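Local structure of chromosome replication initiation inhibitor protein (Agrobacterium tumefaciens, 3FD3) at residues Q39-T42 against V43-R47; A7-A10 against D11-G14; Q107-R110 against L111-S114. The protein probably regulates transcription as a LysR-family DNA-binding factor, of which this chain is the C-terminal substrate-binding part. All blocks are in the same frame, centred on the assembly; numbering follows the deposited sequence. Where two conformers were deposited one is given.

How the contacts relate
All three contacts lie where the chain enters a helix, but in different surroundings. Contact 2, at the end of strand 3-8, is the most central and the most buried; its chemistry is short uncharged hydrogen bonds among Thr8, Asn9 and Ser12. Contact 1 leads into helix 42-47, is partly buried, and combines an imidazole-carboxylate bond with tryptophan packing. Contact 3, before helix 111-120, lies at the surface and brings waters into its carboxylate-amide network. Contacts 1 and 2 meet where Trp45 and Thr42 pack on Ala7. Contacts 1 and 3 are joined through Gln39 O and Lys108 NZ, a probable hydrogen bond, whereas contacts 2 and 3 do not touch.

Contact 1 of 3, residues Q39-T42 against V43-R47; sequences QDHT and VEWLR
The backbone of His41 and Thr42 runs directly into the helical turn of residues 43-47: His41 O accepts from Trp45 N at 3.0 Å, and Thr42 O accepts from Leu46 N at 2.9 Å. This is the first turn of helix 42-47, which follows strand 31-36 in the LysR substrate-binding domain, and a His-carboxylate hydrogen bond braces loop to helix. Glu44, bent at its second torsion (chi2 95°), curls back over the loop so that OE1 accepts a hydrogen bond from His41 ND1 at 3.1 Å along an almost straight N-H line (175°). Histidine suits the place because its ring N-H points at the oxygen within the imidazole plane; the nitrogen, however, reaches OE1 from above the carboxylate plane, the two planes being 72° apart. Gln39 O sits 3.7 Å above the imidazole plane, over its centre.

Separately, His41 CB lies over the indole of Trp45, 3.8 Å from the centroid of the five-membered ring, as a CH-pi contact. The flat indole covers the loop on one side while reaching Ala7 of strand 3-8. Thr42 and Leu46 run alongside each other, with CG2 of Thr42 3.8 Å from CD1 of Leu46; the threonine turns its other branch, OG1, to Asp37, which also accepts from the backbone N of His41. Asp40 directs its carboxylate to His58.

Glu44 OE2 lies 3.3 Å from Asp40 O, another acceptor. The bond from His41 probably offsets this acceptor crowding, and the nearby carboxylate may favour a protonated imidazole.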
loop_
_atom_site.group_PDB
_atom_site.type_symbol
_atom_site.label_atom_id
_atom_site.label_comp_id
_atom_site.label_asym_id
_atom_site.label_seq_id
_atom_site.Cartn_x
_atom_site.Cartn_y
_atom_site.Cartn_z
ATOM N N GLN A 39 0.620 -12.625 -5.023
ATOM C CA GLN A 39 0.593 -13.533 -6.176
ATOM C C GLN A 39 0.671 -15.006 -5.735
ATOM O O GLN A 39 0.929 -15.886 -6.565
ATOM C CB GLN A 39 1.748 -13.225 -7.120
ATOM C CG GLN A 39 1.685 -11.829 -7.764
ATOM C CD GLN A 39 0.611 -11.721 -8.800
ATOM O OE1 GLN A 39 0.068 -12.729 -9.258
ATOM N NE2 GLN A 39 0.296 -10.496 -9.197
ATOM N N ASP A 40 0.438 -15.265 -4.444
ATOM C CA ASP A 40 0.405 -16.616 -3.903
ATOM C C ASP A 40 1.762 -17.345 -4.100
ATOM O O ASP A 40 1.803 -18.507 -4.506
ATOM C CB ASP A 40 -0.752 -17.394 -4.548
ATOM C CG ASP A 40 -1.091 -18.664 -3.801
ATOM O OD1 ASP A 40 -0.803 -18.729 -2.578
ATOM O OD2 ASP A 40 -1.624 -19.605 -4.449
ATOM N N HIS A 41 2.863 -16.634 -3.862
ATOM C CA HIS A 41 4.195 -17.216 -3.933
ATOM C C HIS A 41 4.749 -17.610 -2.574
ATOM O O HIS A 41 5.839 -18.176 -2.495
ATOM C CB HIS A 41 5.172 -16.255 -4.592
ATOM C CG HIS A 41 4.883 -16.021 -6.037
ATOM N ND1 HIS A 41 4.554 -17.046 -6.899
ATOM C CD2 HIS A 41 4.855 -14.884 -6.767
ATOM C CE1 HIS A 41 4.329 -16.546 -8.102
ATOM N NE2 HIS A 41 4.500 -15.236 -8.046
ATOM N N THR A 42 4.014 -17.300 -1.503
ATOM C CA THR A 42 4.558 -17.509 -0.148
ATOM C C THR A 42 5.004 -18.934 0.094
ATOM O O THR A 42 6.076 -19.151 0.690
ATOM C CB THR A 42 3.547 -17.090 0.937
ATOM O OG1 THR A 42 3.422 -15.674 0.900
ATOM C CG2 THR A 42 4.016 -17.529 2.346
ATOM N N VAL A 43 4.220 -19.907 -0.379
ATOM C CA VAL A 43 4.572 -21.322 -0.192
ATOM C C VAL A 43 5.912 -21.681 -0.845
ATOM O O VAL A 43 6.751 -22.334 -0.231
ATOM C CB VAL A 43 3.456 -22.266 -0.717
ATOM C CG1 VAL A 43 3.973 -23.690 -0.872
ATOM C CG2 VAL A 43 2.237 -22.201 0.246
ATOM N N GLU A 44 6.113 -21.220 -2.075
ATOM C CA GLU A 44 7.381 -21.406 -2.772
ATOM C C GLU A 44 8.540 -20.727 -2.041
ATOM O O GLU A 44 9.615 -21.314 -1.878
ATOM C CB GLU A 44 7.293 -20.873 -4.206
ATOM C CG GLU A 44 6.180 -21.530 -5.040
ATOM C CD GLU A 44 4.854 -20.721 -5.046
ATOM O OE1 GLU A 44 4.556 -20.097 -6.118
ATOM O OE2 GLU A 44 4.141 -20.705 -3.988
ATOM N N TRP A 45 8.307 -19.509 -1.570
ATOM C CA TRP A 45 9.335 -18.767 -0.835
ATOM C C TRP A 45 9.746 -19.471 0.445
ATOM O O TRP A 45 10.926 -19.499 0.795
ATOM C CB TRP A 45 8.851 -17.382 -0.464
ATOM C CG TRP A 45 8.574 -16.472 -1.620
ATOM C CD1 TRP A 45 8.904 -16.667 -2.934
ATOM C CD2 TRP A 45 7.941 -15.194 -1.546
ATOM N NE1 TRP A 45 8.492 -15.591 -3.682
ATOM C CE2 TRP A 45 7.905 -14.670 -2.852
ATOM C CE3 TRP A 45 7.398 -14.438 -0.496
ATOM C CZ2 TRP A 45 7.345 -13.434 -3.137
ATOM C CZ3 TRP A 45 6.837 -13.203 -0.778
ATOM C CH2 TRP A 45 6.821 -12.712 -2.095
ATOM N N LEU A 46 8.771 -20.000 1.167
ATOM C CA LEU A 46 9.080 -20.778 2.360
ATOM C C LEU A 46 9.857 -22.051 2.017
ATOM O O LEU A 46 10.849 -22.381 2.663
ATOM C CB LEU A 46 7.809 -21.127 3.123
ATOM C CG LEU A 46 7.193 -19.988 3.945
ATOM C CD1 LEU A 46 5.741 -20.302 4.297
ATOM C CD2 LEU A 46 7.983 -19.639 5.238
ATOM N N ARG A 47 9.397 -22.759 1.005
ATOM C CA ARG A 47 10.070 -23.986 0.573
ATOM C C ARG A 47 11.515 -23.706 0.172
ATOM O O ARG A 47 12.415 -24.475 0.507
ATOM C CB ARG A 47 9.300 -24.649 -0.574
ATOM C CG ARG A 47 9.778 -26.052 -0.949
ATOM C CD ARG A 47 9.238 -26.526 -2.312
ATOM N NE ARG A 47 7.780 -26.383 -2.404
ATOM C CZ ARG A 47 7.112 -25.642 -3.305
ATOM N NH1 ARG A 47 7.738 -24.952 -4.270
ATOM N NH2 ARG A 47 5.780 -25.598 -3.242
#

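Contact 2 of 3, residues A7-A10 against D11-G14; sequences ATNA and DSLG
Asp11, in the first turn of the helix begun by Ala10, has its CB 4.1 Å from Asn9 ND2, while its carboxylate leads elsewhere, to the hydroxyls of Tyr75 and Thr134. A bound calcium ion lies about 4 Å from this side chain at the nearest atoms, longer than a direct calcium-oxygen bond.

Ser12 makes the polar side-chain link. Its OG donates to Asn9 OD1 at 2.7 Å, arriving at 124° to the amide C=O and slightly tilted from its plane. The asparagine can meet it because its CG is tucked between backbone N and carbonyl carbon (chi1 59°), which folds the amide back over the start of the helix. A small hydroxyl-bearing residue fits well, since Ser12 CB also comes within 3.3 Å of Thr8 OG1; Trp16 NE1 adds a weak bond to Ser12 OG.

Leu13 uses both its backbone and its side chain. Its N donates to Asn9 O at 3.1 Å, in the carbonyl plane. That oxygen is gripped twice, because Thr8 OG1, set opposite its own backbone N (chi1 179°), donates to it at 2.9 Å. Thr8 CG2 meets Leu13 CB at 3.9 Å, the two side chains crossing at about a right angle. The leucine also packs on Val36 of strand 31-36, as suits an aliphatic group, and touches Ser133 of the second subunit at the subunit boundary.

Gly14 takes part through its backbone, N donating to Ala10 O at 2.8 Å.

Asn9 stands at the N-cap position of this short helix, which follows the first strand; its amide takes the Ser12 hydroxyl. In LysR substrate-binding domains, built like periplasmic binding proteins, this strand-to-helix turn typically borders the effector cleft between the two subdomains.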
loop_
_atom_site.group_PDB
_atom_site.type_symbol
_atom_site.label_atom_id
_atom_site.label_comp_id
_atom_site.label_asym_id
_atom_site.label_seq_id
_atom_site.Cartn_x
_atom_site.Cartn_y
_atom_site.Cartn_z
ATOM N N ALA A 7 7.327 -12.765 5.128
ATOM C CA ALA A 7 6.335 -12.481 4.102
ATOM C C ALA A 7 4.992 -12.187 4.768
ATOM O O ALA A 7 4.692 -12.668 5.865
ATOM C CB ALA A 7 6.185 -13.660 3.125
ATOM N N THR A 8 4.188 -11.368 4.081
ATOM C CA THR A 8 2.815 -11.077 4.521
ATOM C C THR A 8 1.989 -10.791 3.281
ATOM O O THR A 8 2.544 -10.363 2.242
ATOM C CB THR A 8 2.731 -9.863 5.478
ATOM O OG1 THR A 8 1.355 -9.644 5.833
ATOM C CG2 THR A 8 3.293 -8.580 4.849
ATOM N N ASN A 9 0.685 -11.036 3.392
ATOM C CA ASN A 9 -0.257 -10.549 2.412
ATOM C C ASN A 9 -0.426 -9.042 2.580
ATOM O O ASN A 9 -0.215 -8.501 3.668
ATOM C CB ASN A 9 -1.620 -11.288 2.508
ATOM C CG ASN A 9 -2.309 -11.164 3.914
ATOM O OD1 ASN A 9 -1.664 -11.103 4.944
ATOM N ND2 ASN A 9 -3.628 -11.249 3.929
ATOM N N ALA A 10 -0.839 -8.360 1.514
ATOM C CA ALA A 10 -1.016 -6.904 1.578
ATOM C C ALA A 10 -2.031 -6.485 2.625
ATOM O O ALA A 10 -1.879 -5.456 3.287
ATOM C CB ALA A 10 -1.443 -6.333 0.193
ATOM N N ASP A 11 -3.121 -7.239 2.730
ATOM C CA ASP A 11 -4.200 -6.833 3.639
ATOM C C ASP A 11 -3.746 -6.898 5.116
ATOM O O ASP A 11 -4.149 -6.057 5.908
ATOM C CB ASP A 11 -5.459 -7.660 3.400
ATOM C CG ASP A 11 -6.122 -7.350 2.062
ATOM O OD1 ASP A 11 -6.002 -6.198 1.577
ATOM O OD2 ASP A 11 -6.768 -8.258 1.481
ATOM N N SER A 12 -2.884 -7.846 5.478
ATOM C CA SER A 12 -2.300 -7.819 6.836
ATOM C C SER A 12 -1.313 -6.672 7.011
ATOM O O SER A 12 -1.285 -6.031 8.086
ATOM C CB SER A 12 -1.656 -9.158 7.199
ATOM O OG SER A 12 -2.631 -10.181 7.317
ATOM N N LEU A 13 -0.494 -6.401 5.997
ATOM C CA LEU A 13 0.433 -5.244 6.069
ATOM C C LEU A 13 -0.358 -3.942 6.222
ATOM O O LEU A 13 0.080 -3.010 6.896
ATOM C CB LEU A 13 1.353 -5.177 4.842
ATOM C CG LEU A 13 2.414 -4.079 4.849
ATOM C CD1 LEU A 13 3.308 -4.262 6.079
ATOM C CD2 LEU A 13 3.201 -4.149 3.546
ATOM N N GLY A 14 -1.522 -3.851 5.588
ATOM C CA GLY A 14 -2.330 -2.655 5.679
ATOM C C GLY A 14 -3.102 -2.500 6.975
ATOM O O GLY A 14 -3.725 -1.446 7.171
#

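Contact 3 of 3, residues Q107-R110 against L111-S114; sequences QKDR and LQAS
Asp109 turns both carboxylate oxygens to the start of helix 111-120: OD1 accepts from Leu111 N at 3.0 Å, and OD2 accepts from Gln112 NE2 at 2.9 Å. With CG trans to N (chi1 174°), the carboxylate swings forward along the chain. Leu111 N reaches OD1 on the anti side, but well out of the carboxylate plane. Gln112 folds at its second torsion (chi2 68°), bringing the amide back toward the loop. Carboxylate and amide planes stand 89° apart, so NE2 approaches OD2 from above the carboxylate plane while OD2 lies close to the amide plane of the glutamine.

The bond from Asp109 OD1 to an N-H two residues on closes an Asx turn, which caps helix 111-120. A short carboxylate suits it, and would probably be favoured by the partial positive charge at a helix start. OD2 also accepts from Phe105 N, so the acid is tied to the loop behind it.

Two waters extend the network. One donates to Asp109 OD2 and, at 2.8 Å, to Gln112 OE1, which also accepts from Leu149 N; Leu149 belongs to a calcium-binding site, and a calcium ion lies about 4 Å from the side chain of Gln112 at the nearest atoms. The other donates to Asp109 O at 2.7 Å and accepts from Ala113 N. Leu111 turns its aliphatic branches onto Leu173 and Ile175 of strand 165-181. Arg110 O takes the first turn of the helix, accepting from Ser114 N at 2.8 Å.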
loop_
_atom_site.group_PDB
_atom_site.type_symbol
_atom_site.label_atom_id
_atom_site.label_comp_id
_atom_site.label_asym_id
_atom_site.label_seq_id
_atom_site.Cartn_x
_atom_site.Cartn_y
_atom_site.Cartn_z
ATOM N N GLN A 107 -5.351 -10.495 -10.638
ATOM C CA GLN A 107 -6.057 -11.604 -11.283
ATOM C C GLN A 107 -6.284 -12.801 -10.362
ATOM O O GLN A 107 -7.072 -13.673 -10.679
ATOM C CB GLN A 107 -5.330 -12.014 -12.563
ATOM C CG GLN A 107 -5.378 -10.895 -13.602
ATOM C CD GLN A 107 -4.620 -11.196 -14.865
ATOM O OE1 GLN A 107 -5.216 -11.553 -15.885
ATOM N NE2 GLN A 107 -3.294 -11.043 -14.817
ATOM N N LYS A 108 -5.613 -12.833 -9.228
ATOM C CA LYS A 108 -5.801 -13.891 -8.232
ATOM C C LYS A 108 -6.790 -13.554 -7.127
ATOM O O LYS A 108 -7.037 -14.387 -6.238
ATOM C CB LYS A 108 -4.441 -14.251 -7.640
ATOM C CG LYS A 108 -3.581 -14.917 -8.693
ATOM C CD LYS A 108 -2.305 -15.482 -8.170
ATOM C CE LYS A 108 -1.544 -16.152 -9.290
ATOM N NZ LYS A 108 -0.423 -16.951 -8.765
ATOM N N ASP A 109 -7.351 -12.347 -7.175
ATOM C CA ASP A 109 -8.259 -11.877 -6.140
ATOM C C ASP A 109 -9.652 -12.423 -6.419
ATOM O O ASP A 109 -10.344 -11.936 -7.340
ATOM C CB ASP A 109 -8.270 -10.347 -6.113
ATOM C CG ASP A 109 -9.297 -9.758 -5.165
ATOM O OD1 ASP A 109 -9.902 -10.493 -4.351
ATOM O OD2 ASP A 109 -9.527 -8.513 -5.242
ATOM N N ARG A 110 -10.070 -13.376 -5.581
ATOM C CA ARG A 110 -11.370 -14.033 -5.726
ATOM C C ARG A 110 -12.411 -13.516 -4.745
ATOM O O ARG A 110 -13.534 -14.025 -4.701
ATOM C CB ARG A 110 -11.223 -15.555 -5.548
ATOM C CG ARG A 110 -10.491 -16.227 -6.686
ATOM C CD ARG A 110 -10.333 -17.730 -6.452
ATOM N NE ARG A 110 -11.600 -18.459 -6.554
ATOM C CZ ARG A 110 -12.065 -19.295 -5.629
ATOM N NH1 ARG A 110 -11.371 -19.519 -4.523
ATOM N NH2 ARG A 110 -13.223 -19.910 -5.816
ATOM N N LEU A 111 -12.060 -12.503 -3.953
ATOM C CA LEU A 111 -12.968 -12.070 -2.876
ATOM C C LEU A 111 -14.306 -11.482 -3.344
ATOM O O LEU A 111 -15.352 -11.755 -2.755
ATOM C CB LEU A 111 -12.265 -11.091 -1.917
ATOM C CG LEU A 111 -11.002 -11.584 -1.204
ATOM C CD1 LEU A 111 -10.647 -10.600 -0.069
ATOM C CD2 LEU A 111 -11.110 -13.024 -0.679
ATOM N N GLN A 112 -14.293 -10.666 -4.387
ATOM C CA GLN A 112 -15.540 -10.093 -4.872
ATOM C C GLN A 112 -16.400 -11.210 -5.465
ATOM O O GLN A 112 -17.601 -11.252 -5.228
ATOM C CB GLN A 112 -15.294 -9.043 -5.950
ATOM C CG GLN A 112 -14.772 -7.716 -5.408
ATOM C CD GLN A 112 -13.369 -7.788 -4.837
ATOM O OE1 GLN A 112 -13.104 -7.241 -3.770
ATOM N NE2 GLN A 112 -12.451 -8.413 -5.573
ATOM N N ALA A 113 -15.771 -12.098 -6.228
ATOM C CA ALA A 113 -16.476 -13.224 -6.861
ATOM C C ALA A 113 -17.100 -14.125 -5.798
ATOM O O ALA A 113 -18.259 -14.554 -5.902
ATOM C CB ALA A 113 -15.523 -14.031 -7.750
ATOM N N SER A 114 -16.323 -14.411 -4.765
ATOM C CA SER A 114 -16.779 -15.237 -3.664
ATOM C C SER A 114 -17.950 -14.576 -2.920
ATOM O O SER A 114 -18.950 -15.223 -2.632
ATOM C CB SER A 114 -15.629 -15.494 -2.690
ATOM O OG SER A 114 -16.099 -16.360 -1.686
HETATM O O HOH W 1 -12.992 -11.235 -7.182
HETATM O O HOH W 2 -10.586 -7.721 -2.603
#